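Local coordinates for cytochrome c-552 (Thiobacillus ferrooxidans, PDB 1H1O), which carries electrons in the periplasm as a high-potential dihaem cytochrome c of the c4 type, at residues A[28-33]-A[138-143]; A[102-107]-A[177-182]. All coordinates share one frame; numbering follows the deposited sequence.

Contact 1: A[28-33]-A[138-143]; sequences LYPIVP and GQRYGY. With HEM (protoporphyrin IX containing Fe), chain D.
Gln139 OE1 is gripped by two backbone N-H groups while its amide lies against Pro33: Arg140 N donates at 2.7 Å onto a lone pair in the carbonyl plane, and Arg34 N donates as well. The chain bends at chi2 (46°), which brings NE2 to 3.3 Å from Pro33 CB. Beyond it, Pro33 lies over one face of the Tyr143 ring in a CH-pi contact, while Ile31 O meets the ring edge at CD1, 3.2 Å away. Arg140 spreads its guanidinium flat beneath Pro30, whose CA sits 3.5 Å above the centre of the plane; its NH1 bonds to Thr27 OG1 and passes Tyr29 O at 3.1 Å with a poor angle. Gly142 lets Pro30 come close, because a CB there would clash with the proline ring. At the haem end, Tyr143 OH is 3.0 Å from propionate O2A of the haem beside Val32 and hydrogen-bonds a propionate of the other haem. The two cytochrome c domains thus meet through prolines laid on flat groups, with the polar ends satisfied largely by backbone, Thr27 and haem, and Tyr143 placed between the two cofactors.

Contact 2: A[102-107]-A[177-182]; sequences EGKAIF and AAYLSS
Tyr179 and Lys104 meet in a CH-pi contact between helices 100-109 and 170-182, in which Lys104 CA stands over the centre of the tyrosine ring, 3.6 Å from its centroid. The lysine then runs extended across the same face, CG reaching CE2 at 3.5 Å, and its aliphatic part covers the ring while the amine continues past the phenol. Tyr179 offers this face because its CG is anti to the backbone N (chi1 173°), which carries the ring out to the other helix. A second CH-pi contact involves Leu180, whose CD1 lies over a face of Phe107, 3.6 Å from CD1 of that ring.

Apolar contact fills in between. Phe107 CB touches Tyr179 CE1 at 3.9 Å, and the two rings are oblique, their planes at 46°. Backbone packing does the rest: Gly103 C is 3.7 Å from Tyr179 CB, and any CB on Gly103 would clash there, so glycine permits the axes of segments 102-107 and 177-182 to approach to 7.6 Å. With an alanine in place of the tyrosine, Lys104 would probably lose the ring beneath its chain, and a gap would open beside Phe107.

The side-chain hydrogen bonds of the pair lie in helix 170-182, where Tyr179 O accepts from both N and OG of Ser182. The near-perpendicular crossing, 89° between the two segments, of the first and last helices of this domain around a glycine and aromatics is a hallmark of the cytochrome c fold. Phe107 continues from it onto Cys119, which probably ties the second haem covalently, and His123, its probable axial ligand, whereas Ala177 and Leu180 pack on Ile144 of helix 141-153.

Contact 2 lies within one cytochrome c domain and is mostly buried; contact 1 joins that domain to the other and is only partly buried, with Pro30 exposed at its margin. Their chemistry follows this placing: the helix crossing relies on hydrocarbon and aromatic surfaces, the loop-to-helix junction on prolines set against an amide, a guanidinium and a phenol near haem propionates. Glycine serves both as the means of close approach. The two are adjoining parts of one structure, since segment 138-143 abuts segment 177-182, with a probable hydrogen bond from Gly138 N to Leu180 O (2.8 Å) and Tyr141 packed on Ala177 and Ala178.

Contact 1: A[28-33]-A[138-143]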
ATOM      1  N   LEU A  28      -6.012   3.173  12.275  1.00 42.17           N
ATOM      2  CA  LEU A  28      -6.265   2.418  13.506  1.00 42.22           C
ATOM      3  C   LEU A  28      -5.240   1.363  13.855  1.00 42.16           C
ATOM      4  O   LEU A  28      -4.968   1.151  15.028  1.00 42.24           O
ATOM      5  CB  LEU A  28      -7.642   1.750  13.471  1.00 43.49           C
ATOM      6  CG  LEU A  28      -8.837   2.565  13.954  1.00 44.87           C
ATOM      7  CD1 LEU A  28     -10.005   1.618  14.177  1.00 45.08           C
ATOM      8  CD2 LEU A  28      -8.491   3.284  15.248  1.00 44.58           C
ATOM      9  N   TYR A  29      -4.690   0.692  12.845  1.00 41.53           N
ATOM     10  CA  TYR A  29      -3.685  -0.347  13.062  1.00 40.89           C
ATOM     11  C   TYR A  29      -2.668  -0.415  11.917  1.00 38.07           C
ATOM     12  O   TYR A  29      -2.933   0.028  10.811  1.00 36.64           O
ATOM     13  CB  TYR A  29      -4.332  -1.728  13.188  1.00 44.71           C
ATOM     14  CG  TYR A  29      -5.711  -1.782  13.813  1.00 49.62           C
ATOM     15  CD1 TYR A  29      -6.850  -1.564  13.047  1.00 50.77           C
ATOM     16  CD2 TYR A  29      -5.879  -2.137  15.151  1.00 52.50           C
ATOM     17  CE1 TYR A  29      -8.121  -1.711  13.586  1.00 53.79           C
ATOM     18  CE2 TYR A  29      -7.153  -2.284  15.704  1.00 53.97           C
ATOM     19  CZ  TYR A  29      -8.268  -2.072  14.913  1.00 55.13           C
ATOM     20  OH  TYR A  29      -9.533  -2.240  15.442  1.00 57.97           O
ATOM     21  N   PRO A  30      -1.480  -0.971  12.179  1.00 37.61           N
ATOM     22  CA  PRO A  30      -0.451  -1.084  11.133  1.00 39.19           C
ATOM     23  C   PRO A  30      -0.987  -1.679   9.813  1.00 39.69           C
ATOM     24  O   PRO A  30      -0.523  -1.311   8.725  1.00 40.35           O
ATOM     25  CB  PRO A  30       0.590  -1.974  11.785  1.00 38.88           C
ATOM     26  CG  PRO A  30       0.496  -1.564  13.235  1.00 39.30           C
ATOM     27  CD  PRO A  30      -0.986  -1.488  13.467  1.00 36.50           C
ATOM     28  N   ILE A  31      -1.970  -2.572   9.904  1.00 37.71           N
ATOM     29  CA  ILE A  31      -2.538  -3.198   8.713  1.00 37.21           C
ATOM     30  C   ILE A  31      -3.525  -2.328   7.949  1.00 35.96           C
ATOM     31  O   ILE A  31      -4.015  -2.732   6.900  1.00 35.43           O
ATOM     32  CB  ILE A  31      -3.255  -4.494   9.050  1.00 38.54           C
ATOM     33  CG1 ILE A  31      -4.204  -4.249  10.227  1.00 40.41           C
ATOM     34  CG2 ILE A  31      -2.242  -5.581   9.305  1.00 39.06           C
ATOM     35  CD1 ILE A  31      -5.168  -5.371  10.504  1.00 42.35           C
ATOM     36  N   VAL A  32      -3.855  -1.160   8.486  1.00 35.55           N
ATOM     37  CA  VAL A  32      -4.759  -0.258   7.781  1.00 35.35           C
ATOM     38  C   VAL A  32      -3.819   0.731   7.131  1.00 34.62           C
ATOM     39  O   VAL A  32      -3.123   1.482   7.802  1.00 32.63           O
ATOM     40  CB  VAL A  32      -5.715   0.497   8.708  1.00 34.68           C
ATOM     41  CG1 VAL A  32      -6.568   1.448   7.879  1.00 35.34           C
ATOM     42  CG2 VAL A  32      -6.620  -0.482   9.439  1.00 37.04           C
ATOM     43  N   PRO A  33      -3.780   0.736   5.802  1.00 34.74           N
ATOM     44  CA  PRO A  33      -2.888   1.648   5.094  1.00 35.17           C
ATOM     45  C   PRO A  33      -3.333   3.081   5.130  1.00 36.20           C
ATOM     46  O   PRO A  33      -4.534   3.383   5.205  1.00 38.19           O
ATOM     47  CB  PRO A  33      -2.899   1.098   3.682  1.00 34.64           C
ATOM     48  CG  PRO A  33      -4.333   0.700   3.528  1.00 33.84           C
ATOM     49  CD  PRO A  33      -4.642   0.011   4.860  1.00 33.74           C
ATOM     50  N   GLY A 138       6.004   6.390   2.739  1.00 32.22           N
ATOM     51  CA  GLY A 138       5.177   6.876   3.825  1.00 34.80           C
ATOM     52  C   GLY A 138       4.111   5.894   4.269  1.00 35.75           C
ATOM     53  O   GLY A 138       3.419   6.127   5.254  1.00 37.30           O
ATOM     54  N   GLN A 139       3.969   4.800   3.534  1.00 35.66           N
ATOM     55  CA  GLN A 139       2.990   3.789   3.884  1.00 35.38           C
ATOM     56  C   GLN A 139       3.428   3.139   5.193  1.00 36.09           C
ATOM     57  O   GLN A 139       4.612   3.159   5.545  1.00 36.64           O
ATOM     58  CB  GLN A 139       2.891   2.743   2.779  1.00 34.62           C
ATOM     59  CG  GLN A 139       1.744   1.754   2.961  1.00 34.81           C
ATOM     60  CD  GLN A 139       0.448   2.456   3.331  1.00 34.85           C
ATOM     61  OE1 GLN A 139       0.209   2.770   4.502  1.00 32.60           O
ATOM     62  NE2 GLN A 139      -0.385   2.725   2.334  1.00 30.73           N
ATOM     63  N   ARG A 140       2.466   2.584   5.923  1.00 36.55           N
ATOM     64  CA  ARG A 140       2.756   1.934   7.201  1.00 34.96           C
ATOM     65  C   ARG A 140       3.612   0.694   6.994  1.00 35.70           C
ATOM     66  O   ARG A 140       3.461  -0.041   6.017  1.00 35.98           O
ATOM     67  CB  ARG A 140       1.456   1.559   7.922  1.00 34.68           C
ATOM     68  CG  ARG A 140       0.469   2.712   8.036  1.00 36.01           C
ATOM     69  CD  ARG A 140      -0.388   2.598   9.284  1.00 35.24           C
ATOM     70  NE  ARG A 140       0.450   2.380  10.465  1.00 38.27           N
ATOM     71  CZ  ARG A 140      -0.012   2.322  11.712  1.00 37.77           C
ATOM     72  NH1 ARG A 140      -1.314   2.469  11.943  1.00 33.01           N
ATOM     73  NH2 ARG A 140       0.826   2.111  12.721  1.00 35.89           N
ATOM     74  N   TYR A 141       4.510   0.481   7.939  1.00 35.56           N
ATOM     75  CA  TYR A 141       5.447  -0.627   7.925  1.00 36.01           C
ATOM     76  C   TYR A 141       4.764  -1.999   7.865  1.00 36.62           C
ATOM     77  O   TYR A 141       5.031  -2.817   6.969  1.00 33.30           O
ATOM     78  CB  TYR A 141       6.303  -0.501   9.174  1.00 36.00           C
ATOM     79  CG  TYR A 141       7.249  -1.627   9.427  1.00 35.28           C
ATOM     80  CD1 TYR A 141       8.396  -1.789   8.654  1.00 37.22           C
ATOM     81  CD2 TYR A 141       7.021  -2.510  10.468  1.00 36.10           C
ATOM     82  CE1 TYR A 141       9.299  -2.815   8.921  1.00 36.96           C
ATOM     83  CE2 TYR A 141       7.911  -3.536  10.746  1.00 36.81           C
ATOM     84  CZ  TYR A 141       9.045  -3.685   9.970  1.00 36.68           C
ATOM     85  OH  TYR A 141       9.907  -4.712  10.249  1.00 39.51           O
ATOM     86  N   GLY A 142       3.882  -2.248   8.830  1.00 36.27           N
ATOM     87  CA  GLY A 142       3.187  -3.512   8.871  1.00 32.97           C
ATOM     88  C   GLY A 142       2.350  -3.677   7.624  1.00 34.15           C
ATOM     89  O   GLY A 142       2.280  -4.768   7.070  1.00 33.87           O
ATOM     90  N   TYR A 143       1.729  -2.599   7.163  1.00 32.11           N
ATOM     91  CA  TYR A 143       0.894  -2.709   5.987  1.00 32.57           C
ATOM     92  C   TYR A 143       1.672  -3.192   4.779  1.00 33.32           C
ATOM     93  O   TYR A 143       1.195  -4.048   4.031  1.00 33.45           O
ATOM     94  CB  TYR A 143       0.237  -1.388   5.643  1.00 31.86           C
ATOM     95  CG  TYR A 143      -0.663  -1.520   4.448  1.00 31.94           C
ATOM     96  CD1 TYR A 143      -1.912  -2.140   4.550  1.00 31.77           C
ATOM     97  CD2 TYR A 143      -0.247  -1.075   3.195  1.00 32.06           C
ATOM     98  CE1 TYR A 143      -2.725  -2.312   3.420  1.00 30.69           C
ATOM     99  CE2 TYR A 143      -1.043  -1.240   2.067  1.00 31.32           C
ATOM    100  CZ  TYR A 143      -2.274  -1.854   2.181  1.00 30.85           C
ATOM    101  OH  TYR A 143      -3.050  -1.994   1.060  1.00 30.25           O
TER
HETATM  102  CHA HEM D1185      -7.483  -0.639   2.634  1.00 34.83           C
HETATM  103  CHB HEM D1185     -10.394   2.821   1.020  1.00 35.76           C
HETATM  104  CHC HEM D1185     -13.040   2.409   5.027  1.00 39.86           C
HETATM  105  CHD HEM D1185     -10.097  -0.936   6.686  1.00 36.89           C
HETATM  106  C1A HEM D1185      -8.039   0.349   1.819  1.00 33.69           C
HETATM  107  C2A HEM D1185      -7.555   0.736   0.510  1.00 36.00           C
HETATM  108  C3A HEM D1185      -8.379   1.721   0.054  1.00 35.93           C
HETATM  109  C4A HEM D1185      -9.362   1.919   1.099  1.00 37.37           C
HETATM  110  CMA HEM D1185      -8.349   2.482  -1.247  1.00 33.48           C
HETATM  111  CAA HEM D1185      -6.360   0.132  -0.189  1.00 33.79           C
HETATM  112  CBA HEM D1185      -5.064   0.943   0.035  1.00 34.33           C
HETATM  113  CGA HEM D1185      -3.906   0.404  -0.574  1.00 32.86           C
HETATM  114  O1A HEM D1185      -2.803   0.968  -0.244  1.00 29.99           O
HETATM  115  O2A HEM D1185      -3.916  -0.555  -1.373  1.00 31.97           O
HETATM  116  C1B HEM D1185     -11.369   3.003   1.981  1.00 37.92           C
HETATM  117  C2B HEM D1185     -12.461   3.934   1.826  1.00 39.44           C
HETATM  118  C3B HEM D1185     -13.231   3.803   2.943  1.00 40.10           C
HETATM  119  C4B HEM D1185     -12.575   2.816   3.783  1.00 39.49           C
HETATM  120  CMB HEM D1185     -12.645   4.823   0.609  1.00 38.48           C
HETATM  121  CAB HEM D1185     -14.521   4.496   3.304  1.00 41.19           C
HETATM  122  CBB HEM D1185     -15.697   4.232   2.324  1.00 43.58           C
HETATM  123  C1C HEM D1185     -12.470   1.476   5.839  1.00 37.67           C
HETATM  124  C2C HEM D1185     -12.989   1.074   7.124  1.00 39.52           C
HETATM  125  C3C HEM D1185     -12.141   0.115   7.573  1.00 39.30           C
HETATM  126  C4C HEM D1185     -11.131  -0.046   6.590  1.00 37.48           C
HETATM  127  CMC HEM D1185     -14.234   1.660   7.734  1.00 38.64           C
HETATM  128  CAC HEM D1185     -12.189  -0.706   8.873  1.00 39.75           C
HETATM  129  CBC HEM D1185     -13.521  -1.491   9.067  1.00 40.54           C
HETATM  130  C1D HEM D1185      -9.114  -1.152   5.731  1.00 36.20           C
HETATM  131  C2D HEM D1185      -8.065  -2.142   5.877  1.00 33.89           C
HETATM  132  C3D HEM D1185      -7.359  -2.072   4.734  1.00 33.89           C
HETATM  133  C4D HEM D1185      -7.949  -1.020   3.907  1.00 35.37           C
HETATM  134  CMD HEM D1185      -7.901  -3.040   7.080  1.00 33.73           C
HETATM  135  CAD HEM D1185      -6.198  -2.896   4.292  1.00 31.64           C
HETATM  136  CBD HEM D1185      -6.875  -4.292   3.839  1.00 32.04           C
HETATM  137  CGD HEM D1185      -6.155  -5.089   2.937  1.00 31.04           C
HETATM  138  O1D HEM D1185      -5.023  -5.492   3.263  1.00 31.82           O
HETATM  139  O2D HEM D1185      -6.645  -5.442   1.826  1.00 28.41           O
HETATM  140  NA  HEM D1185      -9.134   1.074   2.165  1.00 36.69           N
HETATM  141  NB  HEM D1185     -11.442   2.322   3.181  1.00 37.88           N
HETATM  142  NC  HEM D1185     -11.320   0.775   5.528  1.00 38.87           N
HETATM  143  ND  HEM D1185      -9.024  -0.483   4.538  1.00 33.80           N
HETATM  144 FE   HEM D1185     -10.213   0.936   3.878  1.00 36.30          FE

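Contact 2: A[102-107]-A[177-182]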
ATOM      1  N   GLU A 102      19.028  -1.477   4.049  1.00 43.85           N
ATOM      2  CA  GLU A 102      18.798  -2.713   3.320  1.00 44.88           C
ATOM      3  C   GLU A 102      17.661  -2.513   2.330  1.00 42.50           C
ATOM      4  O   GLU A 102      17.806  -2.766   1.140  1.00 41.92           O
ATOM      5  CB  GLU A 102      18.395  -3.804   4.300  1.00 49.84           C
ATOM      6  CG  GLU A 102      19.385  -4.003   5.396  1.00 55.48           C
ATOM      7  CD  GLU A 102      20.658  -4.558   4.854  1.00 56.80           C
ATOM      8  OE1 GLU A 102      21.645  -4.645   5.609  1.00 59.77           O
ATOM      9  OE2 GLU A 102      20.661  -4.919   3.660  1.00 59.10           O
ATOM     10  N   GLY A 103      16.529  -2.058   2.855  1.00 40.51           N
ATOM     11  CA  GLY A 103      15.353  -1.834   2.042  1.00 38.28           C
ATOM     12  C   GLY A 103      15.591  -0.829   0.946  1.00 38.07           C
ATOM     13  O   GLY A 103      15.024  -0.955  -0.142  1.00 36.24           O
ATOM     14  N   LYS A 104      16.424   0.174   1.213  1.00 36.73           N
ATOM     15  CA  LYS A 104      16.677   1.181   0.196  1.00 36.01           C
ATOM     16  C   LYS A 104      17.388   0.557  -0.995  1.00 35.65           C
ATOM     17  O   LYS A 104      17.019   0.799  -2.145  1.00 34.37           O
ATOM     18  CB  LYS A 104      17.524   2.334   0.741  1.00 37.12           C
ATOM     19  CG  LYS A 104      17.726   3.436  -0.292  1.00 38.11           C
ATOM     20  CD  LYS A 104      18.475   4.630   0.268  1.00 39.80           C
ATOM     21  CE  LYS A 104      18.540   5.735  -0.774  1.00 40.16           C
ATOM     22  NZ  LYS A 104      19.556   6.764  -0.433  1.00 41.75           N
ATOM     23  N   ALA A 105      18.406  -0.248  -0.712  1.00 35.94           N
ATOM     24  CA  ALA A 105      19.170  -0.903  -1.767  1.00 36.23           C
ATOM     25  C   ALA A 105      18.230  -1.792  -2.570  1.00 36.93           C
ATOM     26  O   ALA A 105      18.287  -1.824  -3.798  1.00 38.14           O
ATOM     27  CB  ALA A 105      20.290  -1.725  -1.162  1.00 34.83           C
ATOM     28  N   ILE A 106      17.349  -2.497  -1.868  1.00 36.71           N
ATOM     29  CA  ILE A 106      16.391  -3.375  -2.520  1.00 34.48           C
ATOM     30  C   ILE A 106      15.436  -2.586  -3.387  1.00 34.18           C
ATOM     31  O   ILE A 106      15.217  -2.900  -4.555  1.00 33.59           O
ATOM     32  CB  ILE A 106      15.564  -4.157  -1.490  1.00 33.54           C
ATOM     33  CG1 ILE A 106      16.457  -5.184  -0.782  1.00 35.13           C
ATOM     34  CG2 ILE A 106      14.391  -4.839  -2.169  1.00 31.54           C
ATOM     35  CD1 ILE A 106      15.839  -5.787   0.504  1.00 34.40           C
ATOM     36  N   PHE A 107      14.862  -1.543  -2.815  1.00 34.17           N
ATOM     37  CA  PHE A 107      13.895  -0.753  -3.564  1.00 34.17           C
ATOM     38  C   PHE A 107      14.478  -0.158  -4.835  1.00 34.63           C
ATOM     39  O   PHE A 107      13.844  -0.234  -5.919  1.00 36.37           O
ATOM     40  CB  PHE A 107      13.349   0.387  -2.694  1.00 34.64           C
ATOM     41  CG  PHE A 107      12.249   1.158  -3.346  1.00 32.26           C
ATOM     42  CD1 PHE A 107      10.955   0.696  -3.298  1.00 34.45           C
ATOM     43  CD2 PHE A 107      12.532   2.304  -4.074  1.00 33.14           C
ATOM     44  CE1 PHE A 107       9.936   1.357  -3.978  1.00 34.88           C
ATOM     45  CE2 PHE A 107      11.538   2.985  -4.760  1.00 34.12           C
ATOM     46  CZ  PHE A 107      10.232   2.509  -4.716  1.00 37.26           C
ATOM     47  N   ALA A 177      10.022  -2.546   3.731  1.00 34.91           N
ATOM     48  CA  ALA A 177       8.979  -1.880   4.504  1.00 35.32           C
ATOM     49  C   ALA A 177       9.578  -0.782   5.385  1.00 35.41           C
ATOM     50  O   ALA A 177       9.077   0.346   5.415  1.00 34.89           O
ATOM     51  CB  ALA A 177       8.214  -2.895   5.373  1.00 35.10           C
ATOM     52  N   ALA A 178      10.641  -1.120   6.109  1.00 35.55           N
ATOM     53  CA  ALA A 178      11.291  -0.151   6.976  1.00 36.37           C
ATOM     54  C   ALA A 178      11.623   1.063   6.122  1.00 37.83           C
ATOM     55  O   ALA A 178      11.206   2.184   6.421  1.00 38.47           O
ATOM     56  CB  ALA A 178      12.556  -0.742   7.576  1.00 35.08           C
ATOM     57  N   TYR A 179      12.346   0.836   5.030  1.00 37.37           N
ATOM     58  CA  TYR A 179      12.716   1.938   4.156  1.00 36.47           C
ATOM     59  C   TYR A 179      11.513   2.774   3.686  1.00 35.78           C
ATOM     60  O   TYR A 179      11.440   3.975   3.936  1.00 38.99           O
ATOM     61  CB  TYR A 179      13.504   1.413   2.943  1.00 34.18           C
ATOM     62  CG  TYR A 179      13.770   2.474   1.899  1.00 31.83           C
ATOM     63  CD1 TYR A 179      13.173   2.409   0.639  1.00 31.41           C
ATOM     64  CD2 TYR A 179      14.576   3.572   2.188  1.00 34.16           C
ATOM     65  CE1 TYR A 179      13.370   3.410  -0.307  1.00 32.16           C
ATOM     66  CE2 TYR A 179      14.782   4.587   1.247  1.00 32.30           C
ATOM     67  CZ  TYR A 179      14.175   4.497   0.006  1.00 32.42           C
ATOM     68  OH  TYR A 179      14.360   5.503  -0.914  1.00 33.72           O
ATOM     69  N   LEU A 180      10.569   2.138   3.011  1.00 36.07           N
ATOM     70  CA  LEU A 180       9.399   2.830   2.491  1.00 35.79           C
ATOM     71  C   LEU A 180       8.589   3.611   3.527  1.00 36.09           C
ATOM     72  O   LEU A 180       8.158   4.735   3.269  1.00 35.61           O
ATOM     73  CB  LEU A 180       8.484   1.828   1.772  1.00 35.49           C
ATOM     74  CG  LEU A 180       8.580   1.632   0.246  1.00 38.47           C
ATOM     75  CD1 LEU A 180       9.791   2.352  -0.356  1.00 38.64           C
ATOM     76  CD2 LEU A 180       8.640   0.140  -0.046  1.00 37.79           C
ATOM     77  N   SER A 181       8.377   3.016   4.693  1.00 37.01           N
ATOM     78  CA  SER A 181       7.591   3.671   5.730  1.00 39.22           C
ATOM     79  C   SER A 181       8.331   4.830   6.381  1.00 40.48           C
ATOM     80  O   SER A 181       7.743   5.613   7.130  1.00 40.29           O
ATOM     81  CB  SER A 181       7.174   2.661   6.805  1.00 38.19           C
ATOM     82  OG  SER A 181       8.292   2.184   7.522  1.00 38.87           O
ATOM     83  N   SER A 182       9.620   4.945   6.097  1.00 41.23           N
ATOM     84  CA  SER A 182      10.398   6.017   6.690  1.00 43.56           C
ATOM     85  C   SER A 182      10.400   7.243   5.800  1.00 43.92           C
ATOM     86  O   SER A 182      10.852   8.299   6.209  1.00 45.95           O
ATOM     87  CB  SER A 182      11.841   5.565   6.932  1.00 44.68           C
ATOM     88  OG  SER A 182      12.527   5.394   5.701  1.00 43.91           O
TER